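Local coordinates for protein exopolygalacturonase (Yersinia enterocolitica, PDB 2UVF) that hydrolyses pectin-derived polygalacturonate as a family 28 exo-acting glycosidase, probably releasing digalacturonic acid from chain ends in the periplasm, at residues Ser296-Val301 with Met320-Ala325. Residues are numbered along the deposited sequence; the frame is centred on the assembly and turned at random.
Sequences SKNSKV and MDLKNA
Asn-298 meets Leu-322 and Lys-323 where the loop after strand 289-293 passes the first turn of helix 322-328. Just before it, Lys-297 gives its carbonyl O to Lys-300 N, a bond of 3.1 Å. The chain is thereby bent into a turn, and Asn-298 lies on the bend. Its CB rests 3.9 Å from Leu-322 CG. Only the nitrogen end of its amide comes near Lys-323: ND2 is 3.9 Å from Lys-323 CA, which lies well out of the amide plane. A chi1 of 54° places CG between the backbone N and the carbonyl carbon and sends the amide to the helix. There ND2 gives a weak bond of 3.4 Å to a water. The same water donates to Lys-323 O at a shorter 2.6 Å and so bridges loop and helix. The branched end of Leu-322 packs against the flank of the Asn-298 carbonyl, with Asn-298 O 3.6 Å from both CD1 and CD2. Leu-322 has CG anti to its backbone N (chi1 -168°), which carries both methyls to the loop. CD2 also reaches Ser-299, 4.1 Å from its CA. Val-301 and Leu-322 both touch Val-312 of helix 307-317, while Asn-298 and Val-301 touch Tyr-326. On the second segment Asp-321 is the N-cap of helix 322-328. Its OD1 accepts from Asn-324 N with an N-H...O angle of 171°, the donor nearly in line with the C-O bond. The contact joins two parts of a mostly helical insertion between strands of the family 28 beta-helix, at the surface and on the side where galacturonic acid binds. Its chemistry is one leucine against the CB and carbonyl of Asn-298, ND2 near Lys-323, and a water bridge with one weak arm, consistent with a light join.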
ATOM      1  N   SER A 296       6.933  10.513 -17.065  1.00 29.88           N
ATOM      2  CA  SER A 296       7.601  10.120 -18.309  1.00 31.25           C
ATOM      3  C   SER A 296       6.912   8.955 -19.014  1.00 32.07           C
ATOM      4  O   SER A 296       5.931   8.409 -18.509  1.00 31.91           O
ATOM      5  CB  SER A 296       9.056   9.776 -18.009  1.00 31.07           C
ATOM      6  OG  SER A 296       9.829   9.670 -19.193  1.00 33.22           O
ATOM      7  N   LYS A 297       7.432   8.594 -20.190  1.00 33.48           N
ATOM      8  CA  LYS A 297       7.045   7.360 -20.896  1.00 34.17           C
ATOM      9  C   LYS A 297       8.261   6.682 -21.556  1.00 34.69           C
ATOM     10  O   LYS A 297       9.393   7.165 -21.420  1.00 34.69           O
ATOM     11  CB  LYS A 297       5.894   7.615 -21.883  1.00 34.27           C
ATOM     12  CG  LYS A 297       6.171   8.676 -22.904  1.00 34.63           C
ATOM     13  CD  LYS A 297       4.920   9.110 -23.598  1.00 35.79           C
ATOM     14  CE  LYS A 297       5.225  10.348 -24.428  1.00 38.97           C
ATOM     15  NZ  LYS A 297       4.061  10.827 -25.201  1.00 41.14           N
ATOM     16  N   ASN A 298       8.069   5.559 -22.246  1.00 35.70           N
ATOM     17  CA  ASN A 298       9.259   4.870 -22.761  1.00 36.29           C
ATOM     18  C   ASN A 298      10.064   5.694 -23.746  1.00 36.21           C
ATOM     19  O   ASN A 298      11.281   5.667 -23.700  1.00 36.06           O
ATOM     20  CB  ASN A 298       9.043   3.391 -23.195  1.00 36.78           C
ATOM     21  CG  ASN A 298       7.920   3.181 -24.190  1.00 36.66           C
ATOM     22  OD1 ASN A 298       7.651   3.999 -25.050  1.00 40.88           O
ATOM     23  ND2 ASN A 298       7.290   2.034 -24.090  1.00 38.53           N
ATOM     24  N   SER A 299       9.376   6.503 -24.546  1.00 36.80           N
ATOM     25  CA  SER A 299       9.989   7.318 -25.592  1.00 37.44           C
ATOM     26  C   SER A 299      10.593   8.626 -25.092  1.00 37.65           C
ATOM     27  O   SER A 299      11.286   9.309 -25.850  1.00 37.70           O
ATOM     28  CB  SER A 299       8.958   7.621 -26.674  1.00 37.50           C
ATOM     29  OG  SER A 299       7.891   8.407 -26.162  1.00 40.40           O
ATOM     30  N   LYS A 300      10.322   8.965 -23.824  1.00 37.37           N
ATOM     31  CA  LYS A 300      10.806  10.200 -23.202  1.00 37.20           C
ATOM     32  C   LYS A 300      11.819   9.983 -22.060  1.00 36.51           C
ATOM     33  O   LYS A 300      12.364  10.951 -21.541  1.00 36.57           O
ATOM     34  CB  LYS A 300       9.631  11.067 -22.712  1.00 37.66           C
ATOM     35  CG  LYS A 300       8.756  11.691 -23.822  1.00 39.28           C
ATOM     36  CD  LYS A 300       9.517  12.727 -24.677  1.00 42.20           C
ATOM     37  CE  LYS A 300       8.752  13.050 -25.972  1.00 42.68           C
ATOM     38  NZ  LYS A 300       9.360  14.151 -26.824  1.00 43.41           N
ATOM     39  N   VAL A 301      12.074   8.729 -21.677  1.00 35.62           N
ATOM     40  CA  VAL A 301      12.991   8.412 -20.568  1.00 35.66           C
ATOM     41  C   VAL A 301      14.432   8.940 -20.802  1.00 36.54           C
ATOM     42  O   VAL A 301      15.151   9.271 -19.864  1.00 36.04           O
ATOM     43  CB  VAL A 301      12.986   6.870 -20.226  1.00 35.75           C
ATOM     44  CG1 VAL A 301      13.656   6.034 -21.338  1.00 34.51           C
ATOM     45  CG2 VAL A 301      13.612   6.595 -18.867  1.00 33.39           C
ATOM     46  N   MET A 320      17.512  -5.413 -26.142  1.00 39.37           N
ATOM     47  CA  MET A 320      16.068  -5.288 -25.857  1.00 39.35           C
ATOM     48  C   MET A 320      15.461  -4.204 -26.694  1.00 39.00           C
ATOM     49  O   MET A 320      16.124  -3.217 -26.979  1.00 39.06           O
ATOM     50  CB  MET A 320      15.833  -4.907 -24.403  1.00 39.19           C
ATOM     51  CG  MET A 320      16.304  -5.907 -23.394  1.00 39.88           C
ATOM     52  SD  MET A 320      15.295  -5.904 -21.876  1.00 41.00           S
ATOM     53  CE  MET A 320      16.159  -7.238 -21.058  1.00 39.12           C
ATOM     54  N   ASP A 321      14.200  -4.351 -27.088  1.00 39.27           N
ATOM     55  CA  ASP A 321      13.533  -3.171 -27.600  1.00 39.80           C
ATOM     56  C   ASP A 321      13.221  -2.234 -26.428  1.00 39.63           C
ATOM     57  O   ASP A 321      13.308  -2.638 -25.257  1.00 39.11           O
ATOM     58  CB  ASP A 321      12.322  -3.474 -28.507  1.00 40.16           C
ATOM     59  CG  ASP A 321      11.253  -4.341 -27.847  1.00 41.43           C
ATOM     60  OD1 ASP A 321      10.945  -4.160 -26.655  1.00 41.15           O
ATOM     61  OD2 ASP A 321      10.681  -5.203 -28.562  1.00 42.42           O
ATOM     62  N   LEU A 322      12.892  -0.990 -26.754  1.00 39.80           N
ATOM     63  CA  LEU A 322      12.506   0.023 -25.783  1.00 39.41           C
ATOM     64  C   LEU A 322      11.349  -0.406 -24.891  1.00 39.23           C
ATOM     65  O   LEU A 322      11.461  -0.292 -23.658  1.00 39.07           O
ATOM     66  CB  LEU A 322      12.148   1.316 -26.508  1.00 40.02           C
ATOM     67  CG  LEU A 322      11.978   2.603 -25.708  1.00 39.34           C
ATOM     68  CD1 LEU A 322      13.251   2.908 -25.000  1.00 40.67           C
ATOM     69  CD2 LEU A 322      11.642   3.720 -26.673  1.00 40.33           C
ATOM     70  N   LYS A 323      10.257  -0.909 -25.490  1.00 39.01           N
ATOM     71  CA  LYS A 323       9.092  -1.343 -24.714  1.00 38.91           C
ATOM     72  C   LYS A 323       9.498  -2.231 -23.525  1.00 37.96           C
ATOM     73  O   LYS A 323       9.156  -1.923 -22.379  1.00 37.57           O
ATOM     74  CB  LYS A 323       8.021  -2.021 -25.576  1.00 39.44           C
ATOM     75  CG  LYS A 323       6.975  -2.797 -24.738  1.00 40.51           C
ATOM     76  CD  LYS A 323       5.747  -3.256 -25.523  1.00 41.07           C
ATOM     77  CE  LYS A 323       5.019  -4.406 -24.807  1.00 42.00           C
ATOM     78  NZ  LYS A 323       5.795  -5.696 -24.848  1.00 43.89           N
ATOM     79  N   ASN A 324      10.242  -3.307 -23.806  1.00 36.49           N
ATOM     80  CA  ASN A 324      10.710  -4.232 -22.776  1.00 35.04           C
ATOM     81  C   ASN A 324      11.774  -3.666 -21.841  1.00 33.85           C
ATOM     82  O   ASN A 324      11.845  -4.062 -20.677  1.00 33.07           O
ATOM     83  CB  ASN A 324      11.222  -5.550 -23.395  1.00 35.25           C
ATOM     84  CG  ASN A 324      10.096  -6.499 -23.787  1.00 35.05           C
ATOM     85  OD1 ASN A 324      10.098  -7.049 -24.894  1.00 36.31           O
ATOM     86  ND2 ASN A 324       9.131  -6.694 -22.888  1.00 29.87           N
ATOM     87  N   ALA A 325      12.624  -2.785 -22.363  1.00 32.83           N
ATOM     88  CA  ALA A 325      13.693  -2.199 -21.573  1.00 32.36           C
ATOM     89  C   ALA A 325      13.101  -1.261 -20.503  1.00 31.59           C
ATOM     90  O   ALA A 325      13.480  -1.315 -19.338  1.00 31.96           O
ATOM     91  CB  ALA A 325      14.683  -1.466 -22.467  1.00 31.88           C
TER
HETATM   92  O   HOH W   1       7.170  -0.331 -21.689  1.00 39.87           O